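Local coordinates for protein cytochrome P450 268A2 Cyp268A2 (Mycobacterium marinum, PDB 6BLD) that belongs to the cytochrome P450 family of haem proteins and holds a haem group together with a bound (3E,5E)-6,10-dimethylundeca-3,5,9-trien-2-one, at residues T13-L16 / S17-A20; A68-V71 / A72-T76. All coordinates share one frame; numbering follows the deposited sequence.

Interaction 1: T13-L16 / S17-A20; sequences TIDL and SSRA
Asp15 reaches forward along the chain, with its carboxylate across the turn before helix 19-23, gathering three donors from Ser17 and Ser18. OD1 accepts two backbone bonds: the N-H of Ser17 comes to it from above the carboxylate plane (N to OD1 3.0 Å, 163° at the hydrogen), while Ser18 N, 3.1 Å from OD1, meets the syn lone pair of OD1. The other oxygen, OD2, takes the hydroxyl of Ser18, also on its syn side, with OG to OD2 only 2.6 Å. The near-trans chi1 of Asp15, 169°, swings CG away from its own backbone N and lays it along the chain that follows. This carboxylate grip is well bonded but lies on the more open side, where Asp15 and Ser18 are partly exposed. The packed side is buried: Leu16 lies on Leu36 and Ala63, and Ser17 on Phe61, its hydroxyl bonded to Pro46 O. A water bridges Leu16 N and Ser17 OG, donating to the latter at 2.6 Å. The pattern is an Asx turn, in which OD1 also takes the following N-H, leading into a serine N-cap at Ser18, whose OG also bonds Phe21 N. With both its oxygens engaged by donors, the Asp15 carboxylate is probably stabilised in its ionised form.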
ATOM      1  N   THR A  13       8.575  26.708   1.203  1.00 26.07           N
ATOM      2  CA  THR A  13       9.974  26.617   0.799  1.00 26.64           C
ATOM      3  C   THR A  13      10.390  25.168   0.569  1.00 25.16           C
ATOM      4  O   THR A  13      11.145  24.873  -0.366  1.00 25.31           O
ATOM      5  CB  THR A  13      10.859  27.278   1.860  1.00 28.22           C
ATOM      6  OG1 THR A  13      10.793  28.702   1.719  1.00 29.91           O
ATOM      7  CG2 THR A  13      12.307  26.827   1.731  1.00 28.77           C
ATOM      8  N   ILE A  14       9.889  24.248   1.395  1.00 23.89           N
ATOM      9  CA  ILE A  14      10.307  22.854   1.324  1.00 23.10           C
ATOM     10  C   ILE A  14       9.759  22.215   0.055  1.00 22.24           C
ATOM     11  O   ILE A  14       8.574  22.359  -0.273  1.00 22.11           O
ATOM     12  CB  ILE A  14       9.847  22.091   2.576  1.00 23.32           C
ATOM     13  CG1 ILE A  14      10.442  22.723   3.838  1.00 24.98           C
ATOM     14  CG2 ILE A  14      10.229  20.622   2.480  1.00 22.76           C
ATOM     15  CD1 ILE A  14      11.930  22.976   3.758  1.00 26.26           C
ATOM     16  N   ASP A  15      10.621  21.500  -0.662  1.00 21.65           N
ATOM     17  CA  ASP A  15      10.245  20.838  -1.903  1.00 20.79           C
ATOM     18  C   ASP A  15       9.691  19.450  -1.596  1.00 19.65           C
ATOM     19  O   ASP A  15      10.406  18.594  -1.063  1.00 19.49           O
ATOM     20  CB  ASP A  15      11.447  20.746  -2.843  1.00 21.47           C
ATOM     21  CG  ASP A  15      11.191  19.848  -4.037  1.00 21.30           C
ATOM     22  OD1 ASP A  15      10.029  19.758  -4.491  1.00 20.90           O
ATOM     23  OD2 ASP A  15      12.160  19.232  -4.528  1.00 21.83           O
ATOM     24  N   LEU A  16       8.420  19.234  -1.936  1.00 18.75           N
ATOM     25  CA  LEU A  16       7.784  17.926  -1.827  1.00 18.19           C
ATOM     26  C   LEU A  16       7.202  17.451  -3.153  1.00 18.59           C
ATOM     27  O   LEU A  16       6.428  16.486  -3.165  1.00 18.38           O
ATOM     28  CB  LEU A  16       6.678  17.946  -0.767  1.00 17.10           C
ATOM     29  CG  LEU A  16       7.024  18.379   0.656  1.00 17.68           C
ATOM     30  CD1 LEU A  16       5.787  18.289   1.533  1.00 17.43           C
ATOM     31  CD2 LEU A  16       8.147  17.531   1.225  1.00 17.64           C
ATOM     32  N   SER A  17       7.550  18.099  -4.267  1.00 19.62           N
ATOM     33  CA  SER A  17       6.895  17.844  -5.541  1.00 19.72           C
ATOM     34  C   SER A  17       7.826  17.393  -6.656  1.00 20.34           C
ATOM     35  O   SER A  17       7.341  16.819  -7.637  1.00 20.06           O
ATOM     36  CB  SER A  17       6.149  19.102  -6.017  1.00 19.96           C
ATOM     37  OG  SER A  17       5.530  19.770  -4.932  1.00 20.04           O
ATOM     38  N   SER A  18       9.130  17.633  -6.546  1.00 21.60           N
ATOM     39  CA  SER A  18      10.036  17.356  -7.648  1.00 23.26           C
ATOM     40  C   SER A  18      10.296  15.858  -7.786  1.00 24.00           C
ATOM     41  O   SER A  18      10.123  15.077  -6.846  1.00 23.42           O
ATOM     42  CB  SER A  18      11.360  18.098  -7.457  1.00 24.60           C
ATOM     43  OG  SER A  18      12.165  17.463  -6.480  1.00 25.06           O
ATOM     44  N   ARG A  19      10.719  15.465  -8.990  1.00 24.98           N
ATOM     45  CA  ARG A  19      11.088  14.075  -9.234  1.00 25.59           C
ATOM     46  C   ARG A  19      12.311  13.677  -8.417  1.00 24.91           C
ATOM     47  O   ARG A  19      12.392  12.549  -7.919  1.00 24.32           O
ATOM     48  CB  ARG A  19      11.352  13.861 -10.726  1.00 27.73           C
ATOM     49  CG  ARG A  19      10.117  13.546 -11.551  1.00 29.36           C
ATOM     50  CD  ARG A  19       9.211  12.561 -10.837  1.00 30.63           C
ATOM     51  NE  ARG A  19       7.910  12.445 -11.488  1.00 32.21           N
ATOM     52  CZ  ARG A  19       7.606  11.513 -12.385  1.00 33.57           C
ATOM     53  NH1 ARG A  19       8.511  10.609 -12.736  1.00 34.36           N
ATOM     54  NH2 ARG A  19       6.396  11.481 -12.928  1.00 33.76           N
ATOM     55  N   ALA A  20      13.272  14.593  -8.272  1.00 25.17           N
ATOM     56  CA  ALA A  20      14.499  14.275  -7.550  1.00 25.51           C
ATOM     57  C   ALA A  20      14.228  14.039  -6.070  1.00 24.54           C
ATOM     58  O   ALA A  20      14.878  13.193  -5.445  1.00 24.77           O
ATOM     59  CB  ALA A  20      15.521  15.396  -7.736  1.00 26.94           C
TER
HETATM   60  O   HOH W   1       6.711  21.216  -3.148  1.00 17.26           O

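Interaction 2: A68-V71 / A72-T76; sequences ADIV and AVSRT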
ATOM      1  N   ALA A  68      -1.230  13.069  14.127  1.00 18.32           N
ATOM      2  CA  ALA A  68      -2.555  13.449  14.609  1.00 19.42           C
ATOM      3  C   ALA A  68      -3.381  14.106  13.510  1.00 18.94           C
ATOM      4  O   ALA A  68      -4.585  13.852  13.392  1.00 16.63           O
ATOM      5  CB  ALA A  68      -2.432  14.377  15.816  1.00 20.70           C
ATOM      6  N   ASP A  69      -2.751  14.950  12.690  1.00 18.47           N
ATOM      7  CA  ASP A  69      -3.481  15.596  11.604  1.00 18.35           C
ATOM      8  C   ASP A  69      -3.841  14.607  10.503  1.00 16.76           C
ATOM      9  O   ASP A  69      -4.893  14.742   9.868  1.00 16.64           O
ATOM     10  CB  ASP A  69      -2.662  16.755  11.036  1.00 19.59           C
ATOM     11  CG  ASP A  69      -2.541  17.916  12.006  1.00 21.79           C
ATOM     12  OD1 ASP A  69      -3.481  18.126  12.800  1.00 22.77           O
ATOM     13  OD2 ASP A  69      -1.508  18.618  11.973  1.00 22.39           O
ATOM     14  N   ILE A  70      -2.983  13.611  10.265  1.00 16.02           N
ATOM     15  CA  ILE A  70      -3.296  12.567   9.294  1.00 15.50           C
ATOM     16  C   ILE A  70      -4.517  11.776   9.744  1.00 16.01           C
ATOM     17  O   ILE A  70      -5.393  11.441   8.936  1.00 15.97           O
ATOM     18  CB  ILE A  70      -2.068  11.660   9.079  1.00 15.18           C
ATOM     19  CG1 ILE A  70      -1.011  12.391   8.249  1.00 14.45           C
ATOM     20  CG2 ILE A  70      -2.463  10.336   8.431  1.00 14.92           C
ATOM     21  CD1 ILE A  70       0.276  11.626   8.094  1.00 14.46           C
ATOM     22  N   VAL A  71      -4.603  11.482  11.042  1.00 16.34           N
ATOM     23  CA  VAL A  71      -5.785  10.815  11.583  1.00 16.51           C
ATOM     24  C   VAL A  71      -7.013  11.706  11.438  1.00 16.80           C
ATOM     25  O   VAL A  71      -8.106  11.234  11.101  1.00 17.20           O
ATOM     26  CB  VAL A  71      -5.537  10.412  13.050  1.00 17.23           C
ATOM     27  CG1 VAL A  71      -6.836  10.013  13.732  1.00 17.43           C
ATOM     28  CG2 VAL A  71      -4.520   9.279  13.121  1.00 17.10           C
ATOM     29  N   ALA A  72      -6.849  13.012  11.671  1.00 16.75           N
ATOM     30  CA  ALA A  72      -7.977  13.934  11.561  1.00 16.86           C
ATOM     31  C   ALA A  72      -8.548  13.949  10.148  1.00 16.65           C
ATOM     32  O   ALA A  72      -9.770  13.902   9.964  1.00 17.48           O
ATOM     33  CB  ALA A  72      -7.549  15.340  11.980  1.00 16.90           C
ATOM     34  N   VAL A  73      -7.681  14.010   9.136  1.00 16.26           N
ATOM     35  CA  VAL A  73      -8.151  14.005   7.754  1.00 16.03           C
ATOM     36  C   VAL A  73      -8.810  12.673   7.416  1.00 15.96           C
ATOM     37  O   VAL A  73      -9.869  12.632   6.779  1.00 14.84           O
ATOM     38  CB  VAL A  73      -6.990  14.327   6.794  1.00 15.76           C
ATOM     39  CG1 VAL A  73      -7.398  14.078   5.345  1.00 15.00           C
ATOM     40  CG2 VAL A  73      -6.526  15.765   6.984  1.00 16.14           C
ATOM     41  N   SER A  74      -8.205  11.563   7.851  1.00 15.82           N
ATOM     42  CA  SER A  74      -8.720  10.245   7.490  1.00 15.73           C
ATOM     43  C   SER A  74     -10.101   9.996   8.084  1.00 16.65           C
ATOM     44  O   SER A  74     -10.982   9.450   7.410  1.00 16.46           O
ATOM     45  CB  SER A  74      -7.743   9.160   7.948  1.00 14.20           C
ATOM     46  OG  SER A  74      -6.415   9.474   7.573  1.00 13.88           O
ATOM     47  N   ARG A  75     -10.313  10.388   9.342  1.00 17.50           N
ATOM     48  CA  ARG A  75     -11.571  10.083  10.010  1.00 19.31           C
ATOM     49  C   ARG A  75     -12.671  11.087   9.693  1.00 19.14           C
ATOM     50  O   ARG A  75     -13.851  10.748   9.824  1.00 19.53           O
ATOM     51  CB  ARG A  75     -11.358  10.009  11.523  1.00 21.49           C
ATOM     52  CG  ARG A  75     -10.273   9.033  11.934  1.00 23.80           C
ATOM     53  CD  ARG A  75     -10.277   8.793  13.431  1.00 27.12           C
ATOM     54  NE  ARG A  75      -9.584   7.556  13.777  1.00 29.36           N
ATOM     55  CZ  ARG A  75     -10.161   6.358  13.791  1.00 30.90           C
ATOM     56  NH1 ARG A  75      -9.455   5.283  14.118  1.00 31.35           N
ATOM     57  NH2 ARG A  75     -11.444   6.234  13.476  1.00 31.29           N
ATOM     58  N   THR A  76     -12.318  12.302   9.280  1.00 18.82           N
ATOM     59  CA  THR A  76     -13.317  13.312   8.926  1.00 19.45           C
ATOM     60  C   THR A  76     -13.605  13.268   7.422  1.00 19.75           C
ATOM     61  O   THR A  76     -13.416  14.234   6.685  1.00 20.06           O
ATOM     62  CB  THR A  76     -12.850  14.695   9.368  1.00 19.79           C
ATOM     63  OG1 THR A  76     -12.169  14.590  10.626  1.00 20.02           O
ATOM     64  CG2 THR A  76     -14.033  15.640   9.520  1.00 20.34           C
TER
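Val71 and Arg75, one helical turn apart, lie side by side and point the same way, whereas the Ser74 hydroxyl bonds the backbone O of Ile70. Among the backbone bonds, four N-H(i+4) to O(i) bonds run from Ala72 N to Ala68 O, Val73 N to Asp69 O, Ser74 N to Ile70 O and Arg75 N to Val71 O. The last of these is 2.9 Å from N to O, with 158° at the hydrogen, as expected of a regular alpha-helix.

Side-chain hydroxyls add two bonds. Ser74 OG reaches back to Ile70 O at 2.6 Å, and it approaches from the opposite face of that carbonyl plane to Ser74 N, so two donors grip one oxygen. Its chi1 of -48° sets OG beside its own backbone N, from where the preceding turn is within range. Just past the helix, Ala72 O likewise takes two donors, Thr76 OG1 at 2.6 Å and Thr76 N at 3.1 Å.

Nonpolar contact is carried by Val71 CG1, which meets Arg75 CD at 3.7 Å and lies at the edge of the guanidinium, in its plane. The arginine chain, extended from CG to NE, passes along the valine.

Helix 67-75 rests by Ile70, Val73 and Ser74 on Met334 of strand 331-335, and by Asp69 and Ile70 on Val64 of strand 61-64. Leu321 of strand 319-321 touches Asp69, Ala72 and Val73, and the Ser74 side chain is about 5 Å from the haem.

Overall arrangement
Interaction 1 comes first along the chain, and the two do not meet: their centres are about 23 Å apart and their nearest atoms about 11 Å apart. Between them the chain forms helix 26-39 and strands 42-45 and 61-64. Strand 61-64 belongs to the mixed five-stranded sheet and is common ground: residues 13-20 meet it through Ala63 and Phe61, residues 68-76 through Val64. Interaction 1 starts the short helix 19-23, whereas interaction 2 spans most of helix 67-75, which also rests on strand 331-335. Both therefore pack on strand 61-64, one at an N-terminal turn, its centre about 22 Å from the centre of the chain, and the other on a helix near the haem.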